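PDB 3GUE: UTP-glucose-1-phosphate uridylyltransferase 2 from Trypanosoma brucei, which probably catalyses the reversible formation of UDP-glucose and diphosphate from UTP and alpha-D-glucose 1-phosphate. Local coordinates for residues A[231-245]-A[303-315]. Residues are numbered along the deposited sequence; the frame is centred on the assembly and turned at random.
Sequences LLDYMHEKQLGFLME and TNNIWINLMELKK. With UPG (uridine-5'-diphosphate-glucose), chain C.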
loop_
_atom_site.group_PDB
_atom_site.type_symbol
_atom_site.label_atom_id
_atom_site.label_comp_id
_atom_site.label_asym_id
_atom_site.label_seq_id
_atom_site.Cartn_x
_atom_site.Cartn_y
_atom_site.Cartn_z
ATOM N N LEU A 231 4.503 -3.950 20.888
ATOM C CA LEU A 231 5.491 -3.984 19.814
ATOM C C LEU A 231 6.295 -2.699 19.821
ATOM O O LEU A 231 7.513 -2.684 19.589
ATOM C CB LEU A 231 4.811 -4.135 18.473
ATOM C CG LEU A 231 5.716 -4.374 17.258
ATOM C CD1 LEU A 231 6.735 -5.544 17.454
ATOM C CD2 LEU A 231 4.837 -4.606 16.039
ATOM N N LEU A 232 5.610 -1.610 20.070
ATOM C CA LEU A 232 6.323 -0.381 20.350
ATOM C C LEU A 232 7.347 -0.583 21.460
ATOM O O LEU A 232 8.501 -0.172 21.315
ATOM C CB LEU A 232 5.356 0.744 20.688
ATOM C CG LEU A 232 5.994 2.095 21.025
ATOM C CD1 LEU A 232 7.084 2.452 19.954
ATOM C CD2 LEU A 232 4.898 3.121 21.077
ATOM N N ASP A 233 6.918 -1.207 22.559
ATOM C CA ASP A 233 7.770 -1.470 23.736
ATOM C C ASP A 233 9.020 -2.237 23.302
ATOM O O ASP A 233 10.127 -1.877 23.668
ATOM C CB ASP A 233 7.017 -2.308 24.789
ATOM C CG ASP A 233 6.002 -1.515 25.602
ATOM O OD1 ASP A 233 5.982 -0.272 25.557
ATOM O OD2 ASP A 233 5.228 -2.161 26.335
ATOM N N TYR A 234 8.810 -3.283 22.500
ATOM C CA TYR A 234 9.874 -4.123 21.958
ATOM C C TYR A 234 10.894 -3.371 21.117
ATOM O O TYR A 234 12.107 -3.545 21.296
ATOM C CB TYR A 234 9.296 -5.240 21.110
ATOM C CG TYR A 234 10.368 -6.043 20.397
ATOM C CD1 TYR A 234 11.178 -6.932 21.105
ATOM C CD2 TYR A 234 10.589 -5.889 19.023
ATOM C CE1 TYR A 234 12.160 -7.652 20.482
ATOM C CE2 TYR A 234 11.578 -6.610 18.377
ATOM C CZ TYR A 234 12.364 -7.503 19.125
ATOM O OH TYR A 234 13.352 -8.255 18.513
ATOM N N MET A 235 10.382 -2.563 20.198
ATOM C CA MET A 235 11.203 -1.770 19.289
ATOM C C MET A 235 12.141 -0.841 20.065
ATOM O O MET A 235 13.354 -0.748 19.789
ATOM C CB MET A 235 10.276 -0.958 18.402
ATOM C CG MET A 235 10.995 -0.151 17.346
ATOM S SD MET A 235 9.879 1.063 16.652
ATOM C CE MET A 235 11.034 1.865 15.508
ATOM N N HIS A 236 11.557 -0.149 21.031
ATOM C CA HIS A 236 12.300 0.703 21.959
ATOM C C HIS A 236 13.379 -0.030 22.820
ATOM O O HIS A 236 14.506 0.459 22.982
ATOM C CB HIS A 236 11.278 1.418 22.847
ATOM C CG HIS A 236 11.887 2.337 23.849
ATOM N ND1 HIS A 236 12.411 3.570 23.513
ATOM C CD2 HIS A 236 12.045 2.214 25.183
ATOM C CE1 HIS A 236 12.878 4.157 24.600
ATOM N NE2 HIS A 236 12.667 3.353 25.626
ATOM N N GLU A 237 13.024 -1.192 23.359
ATOM C CA GLU A 237 13.925 -1.994 24.201
ATOM C C GLU A 237 15.137 -2.487 23.430
ATOM O O GLU A 237 16.226 -2.552 23.979
ATOM C CB GLU A 237 13.203 -3.224 24.766
ATOM C CG GLU A 237 12.323 -2.993 25.971
ATOM C CD GLU A 237 11.066 -3.850 25.902
ATOM O OE1 GLU A 237 11.103 -4.912 25.218
ATOM O OE2 GLU A 237 10.038 -3.441 26.506
ATOM N N LYS A 238 14.922 -2.872 22.171
ATOM C CA LYS A 238 16.008 -3.248 21.249
ATOM C C LYS A 238 16.653 -2.034 20.552
ATOM O O LYS A 238 17.517 -2.207 19.667
ATOM C CB LYS A 238 15.481 -4.244 20.189
ATOM C CG LYS A 238 14.908 -5.556 20.776
ATOM C CD LYS A 238 15.966 -6.450 21.468
ATOM C CE LYS A 238 16.892 -7.156 20.461
ATOM N NZ LYS A 238 16.198 -7.936 19.386
ATOM N N GLN A 239 16.216 -0.823 20.932
ATOM C CA GLN A 239 16.717 0.455 20.376
ATOM C C GLN A 239 16.749 0.442 18.836
ATOM O O GLN A 239 17.767 0.806 18.209
ATOM C CB GLN A 239 18.117 0.806 20.919
ATOM C CG GLN A 239 18.272 1.046 22.448
ATOM C CD GLN A 239 19.685 0.683 22.943
ATOM O OE1 GLN A 239 20.215 -0.394 22.628
ATOM N NE2 GLN A 239 20.292 1.574 23.718
ATOM N N LEU A 240 15.634 0.024 18.236
ATOM C CA LEU A 240 15.503 -0.081 16.776
ATOM C C LEU A 240 15.108 1.254 16.177
ATOM O O LEU A 240 14.326 1.987 16.798
ATOM C CB LEU A 240 14.404 -1.084 16.401
ATOM C CG LEU A 240 14.429 -2.530 16.888
ATOM C CD1 LEU A 240 13.336 -3.292 16.170
ATOM C CD2 LEU A 240 15.790 -3.131 16.635
ATOM N N GLY A 241 15.645 1.559 14.987
ATOM C CA GLY A 241 15.225 2.722 14.219
ATOM C C GLY A 241 14.017 2.440 13.339
ATOM O O GLY A 241 13.263 3.343 12.965
ATOM N N PHE A 242 13.839 1.167 13.018
ATOM C CA PHE A 242 12.871 0.749 12.027
ATOM C C PHE A 242 12.458 -0.690 12.349
ATOM O O PHE A 242 13.309 -1.567 12.568
ATOM C CB PHE A 242 13.541 0.874 10.655
ATOM C CG PHE A 242 12.721 0.381 9.480
ATOM C CD1 PHE A 242 12.149 1.291 8.589
ATOM C CD2 PHE A 242 12.609 -0.963 9.223
ATOM C CE1 PHE A 242 11.445 0.840 7.460
ATOM C CE2 PHE A 242 11.870 -1.444 8.132
ATOM C CZ PHE A 242 11.299 -0.543 7.230
ATOM N N LEU A 243 11.143 -0.895 12.443
ATOM C CA LEU A 243 10.552 -2.195 12.569
ATOM C C LEU A 243 9.495 -2.379 11.478
ATOM O O LEU A 243 8.571 -1.585 11.370
ATOM C CB LEU A 243 9.953 -2.387 13.958
ATOM C CG LEU A 243 9.515 -3.802 14.377
ATOM C CD1 LEU A 243 9.611 -3.948 15.876
ATOM C CD2 LEU A 243 8.095 -4.206 13.890
ATOM N N MET A 244 9.643 -3.432 10.680
ATOM C CA MET A 244 8.642 -3.834 9.675
ATOM C C MET A 244 7.793 -5.027 10.132
ATOM O O MET A 244 8.344 -6.063 10.491
ATOM C CB MET A 244 9.373 -4.250 8.389
ATOM C CG MET A 244 8.443 -4.847 7.334
ATOM S SD MET A 244 9.304 -5.480 5.895
ATOM C CE MET A 244 9.942 -3.965 5.170
ATOM N N GLU A 245 6.462 -4.909 10.101
ATOM C CA GLU A 245 5.608 -6.064 10.351
ATOM C C GLU A 245 5.479 -6.843 9.039
ATOM O O GLU A 245 5.269 -6.230 8.001
ATOM C CB GLU A 245 4.210 -5.648 10.871
ATOM C CG GLU A 245 4.163 -4.743 12.103
ATOM C CD GLU A 245 2.748 -4.668 12.669
ATOM O OE1 GLU A 245 1.801 -5.063 11.939
ATOM O OE2 GLU A 245 2.585 -4.259 13.845
ATOM N N THR A 303 3.675 -6.126 5.190
ATOM C CA THR A 303 2.337 -5.592 5.423
ATOM C C THR A 303 2.321 -4.083 5.144
ATOM O O THR A 303 1.259 -3.506 4.963
ATOM C CB THR A 303 1.860 -5.794 6.870
ATOM O OG1 THR A 303 2.639 -4.979 7.753
ATOM C CG2 THR A 303 1.911 -7.281 7.337
ATOM N N ASN A 304 3.508 -3.468 5.143
ATOM C CA ASN A 304 3.706 -1.992 5.085
ATOM C C ASN A 304 3.229 -1.279 6.387
ATOM O O ASN A 304 3.141 -0.059 6.441
ATOM C CB ASN A 304 3.154 -1.355 3.773
ATOM C CG ASN A 304 4.187 -0.387 3.086
ATOM O OD1 ASN A 304 5.401 -0.517 3.293
ATOM N ND2 ASN A 304 3.695 0.583 2.299
ATOM N N ASN A 305 2.897 -2.072 7.413
ATOM C CA ASN A 305 2.773 -1.585 8.785
ATOM C C ASN A 305 4.224 -1.404 9.268
ATOM O O ASN A 305 4.892 -2.397 9.636
ATOM C CB ASN A 305 2.083 -2.616 9.712
ATOM C CG ASN A 305 0.635 -2.993 9.279
ATOM O OD1 ASN A 305 -0.031 -2.298 8.512
ATOM N ND2 ASN A 305 0.162 -4.111 9.805
ATOM N N ILE A 306 4.700 -0.162 9.275
ATOM C CA ILE A 306 6.099 0.147 9.636
ATOM C C ILE A 306 6.194 1.171 10.770
ATOM O O ILE A 306 5.603 2.238 10.695
ATOM C CB ILE A 306 6.905 0.733 8.431
ATOM C CG1 ILE A 306 6.730 -0.083 7.138
ATOM C CG2 ILE A 306 8.354 0.931 8.797
ATOM C CD1 ILE A 306 7.226 -1.487 7.240
ATOM N N TRP A 307 6.995 0.837 11.779
ATOM C CA TRP A 307 7.354 1.742 12.880
ATOM C C TRP A 307 8.699 2.397 12.626
ATOM O O TRP A 307 9.717 1.720 12.396
ATOM C CB TRP A 307 7.476 0.985 14.184
ATOM C CG TRP A 307 6.171 0.591 14.848
ATOM C CD1 TRP A 307 5.470 -0.564 14.667
ATOM C CD2 TRP A 307 5.449 1.349 15.829
ATOM N NE1 TRP A 307 4.355 -0.569 15.456
ATOM C CE2 TRP A 307 4.307 0.597 16.177
ATOM C CE3 TRP A 307 5.642 2.603 16.421
ATOM C CZ2 TRP A 307 3.350 1.055 17.094
ATOM C CZ3 TRP A 307 4.689 3.061 17.355
ATOM C CH2 TRP A 307 3.562 2.274 17.684
ATOM N N ILE A 308 8.719 3.713 12.753
ATOM C CA ILE A 308 9.980 4.416 12.684
ATOM C C ILE A 308 10.240 5.228 13.957
ATOM O O ILE A 308 9.314 5.733 14.605
ATOM C CB ILE A 308 10.126 5.261 11.374
ATOM C CG1 ILE A 308 9.056 6.345 11.287
ATOM C CG2 ILE A 308 10.137 4.329 10.069
ATOM C CD1 ILE A 308 9.328 7.387 10.150
ATOM N N ASN A 309 11.505 5.268 14.337
ATOM C CA ASN A 309 11.987 6.185 15.347
ATOM C C ASN A 309 12.345 7.491 14.625
ATOM O O ASN A 309 13.183 7.517 13.693
ATOM C CB ASN A 309 13.191 5.592 16.115
ATOM C CG ASN A 309 13.724 6.535 17.218
ATOM O OD1 ASN A 309 14.137 7.640 16.943
ATOM N ND2 ASN A 309 13.678 6.093 18.454
ATOM N N LEU A 310 11.688 8.559 15.063
ATOM C CA LEU A 310 11.711 9.842 14.392
ATOM C C LEU A 310 13.054 10.579 14.574
ATOM O O LEU A 310 13.529 11.225 13.652
ATOM C CB LEU A 310 10.521 10.683 14.866
ATOM C CG LEU A 310 9.125 10.170 14.495
ATOM C CD1 LEU A 310 8.072 11.093 15.085
ATOM C CD2 LEU A 310 8.988 10.101 12.968
ATOM N N MET A 311 13.650 10.443 15.753
ATOM C CA MET A 311 14.967 10.999 16.048
ATOM C C MET A 311 16.057 10.288 15.237
ATOM O O MET A 311 16.960 10.946 14.721
ATOM C CB MET A 311 15.253 10.918 17.558
ATOM C CG MET A 311 16.526 11.672 18.044
ATOM S SD MET A 311 16.521 13.431 17.680
ATOM C CE MET A 311 16.381 14.167 19.300
ATOM N N GLU A 312 15.987 8.958 15.145
ATOM C CA GLU A 312 16.894 8.229 14.241
ATOM C C GLU A 312 16.728 8.704 12.785
ATOM O O GLU A 312 17.716 8.942 12.087
ATOM C CB GLU A 312 16.720 6.711 14.327
ATOM C CG GLU A 312 17.177 6.079 15.652
ATOM C CD GLU A 312 18.595 6.475 16.060
ATOM O OE1 GLU A 312 19.468 6.595 15.168
ATOM O OE2 GLU A 312 18.831 6.668 17.273
ATOM N N LEU A 313 15.485 8.841 12.329
ATOM C CA LEU A 313 15.258 9.429 11.003
ATOM C C LEU A 313 15.886 10.802 10.882
ATOM O O LEU A 313 16.541 11.104 9.878
ATOM C CB LEU A 313 13.771 9.496 10.653
ATOM C CG LEU A 313 13.467 10.111 9.297
ATOM C CD1 LEU A 313 13.819 9.155 8.139
ATOM C CD2 LEU A 313 12.007 10.636 9.189
ATOM N N LYS A 314 15.710 11.630 11.906
ATOM C CA LYS A 314 16.236 12.979 11.874
ATOM C C LYS A 314 17.751 12.953 11.704
ATOM O O LYS A 314 18.299 13.656 10.848
ATOM C CB LYS A 314 15.849 13.731 13.153
ATOM C CG LYS A 314 16.548 15.062 13.341
ATOM C CD LYS A 314 15.954 16.179 12.487
ATOM C CE LYS A 314 16.822 17.444 12.587
ATOM N NZ LYS A 314 17.202 17.728 14.022
ATOM N N LYS A 315 18.408 12.128 12.524
ATOM C CA LYS A 315 19.865 11.939 12.490
ATOM C C LYS A 315 20.368 11.409 11.144
ATOM O O LYS A 315 21.415 11.838 10.664
ATOM C CB LYS A 315 20.309 11.012 13.639
ATOM C CG LYS A 315 20.092 11.631 15.015
ATOM C CD LYS A 315 20.237 10.609 16.149
ATOM C CE LYS A 315 21.677 10.461 16.599
ATOM N NZ LYS A 315 21.798 9.688 17.883
HETATM N N1 UPG C . 0.781 5.725 -1.714
HETATM C C2 UPG C . 1.165 7.033 -1.353
HETATM N N3 UPG C . 2.029 7.698 -2.205
HETATM C C4 UPG C . 2.521 7.144 -3.364
HETATM C C5 UPG C . 2.161 5.838 -3.719
HETATM C C6 UPG C . 1.296 5.117 -2.902
HETATM O O2 UPG C . 0.761 7.635 -0.347
HETATM O O4 UPG C . 3.275 7.840 -4.057
HETATM C C1C UPG C . -0.149 4.958 -0.824
HETATM C C2C UPG C . -1.362 4.233 -1.415
HETATM O O2C UPG C . -2.455 5.142 -1.609
HETATM C C3C UPG C . -1.662 3.257 -0.280
HETATM C C4C UPG C . -0.270 2.854 0.180
HETATM O O4C UPG C . 0.641 3.902 -0.248
HETATM O O3C UPG C . -2.294 3.965 0.786
HETATM C C5C UPG C . 0.198 1.521 -0.491
HETATM O O5C UPG C . 0.413 1.626 -1.873
HETATM P PA UPG C . -0.038 0.446 -2.877
HETATM O O1A UPG C . -1.435 0.116 -2.475
HETATM O O2A UPG C . 0.252 0.779 -4.276
HETATM O O3A UPG C . 0.919 -0.797 -2.380
HETATM P PB UPG C . 2.404 -1.179 -2.924
HETATM O O1B UPG C . 3.245 0.027 -2.844
HETATM O O2B UPG C . 2.327 -1.948 -4.206
HETATM O O3B UPG C . 2.787 -2.277 -1.818
HETATM C "C1'" UPG C . 2.947 -1.849 -0.416
HETATM C "C2'" UPG C . 4.364 -2.169 0.037
HETATM C "C3'" UPG C . 4.582 -3.665 -0.155
HETATM C "C4'" UPG C . 3.566 -4.430 0.709
HETATM C "C5'" UPG C . 2.121 -4.015 0.334
HETATM C "C6'" UPG C . 1.142 -4.508 1.368
HETATM O "O2'" UPG C . 5.337 -1.442 -0.736
HETATM O "O3'" UPG C . 5.926 -3.983 0.161
HETATM O "O4'" UPG C . 3.724 -5.831 0.544
HETATM O "O5'" UPG C . 1.940 -2.572 0.319
HETATM O "O6'" UPG C . -0.179 -4.454 0.827
HETATM O O HOH W 1 14.257 2.925 19.304
HETATM O O HOH W 2 2.162 -2.361 15.531
#
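Strand 242-245 pairs antiparallel with strand 303-309, their axes 4.8 Å apart, with Leu243 and Trp307 exchanging two backbone hydrogen bonds. Helix 231-237 covers the Trp307 side of this pair. Leu232 lies over one face of the Trp307 indole: its CB sits above the six-membered ring, 4.2 Å from the centroid, a CH-pi contact. Met235 has an extended side chain with CG trans to the backbone N (chi1 -176°), which carries SD to 3.4 Å from Trp307 CB. The sulfur meets the indole obliquely, a Met-aromatic contact. At the indole edge, one water accepts from Trp307 NE1 at 2.8 Å and donates to Glu245 OE2. That carboxylate oxygen also forms a salt bridge with Arg371. Its other oxygen, Glu245 OE1, accepts from Asn305 ND2 at 2.9 Å, from above the carboxylate plane. The two flat groups stand 76° apart. Thus the buried carboxylate is held at both oxygens. On the other sheet face, Ile306 CG2 packs over the Phe242 ring, 3.4 Å from Phe242 CE1, while Ile306 CD1 touches Met244 CG. Toward the ligand, Thr303 N and OG1 both donate to Glu245 O. Thr303 OG1 in turn accepts from Asn305 N, an ST turn. Next to it, Asn304 is held by Asn219 and packs its amide against the glucose, with Asn304 CG 3.5 Å from UPG C2'. This is a helix packed on adjacent antiparallel strands of the mixed central sheet in a GT-A-type nucleotidyltransferase, with one strand reaching the UDP-glucose pocket.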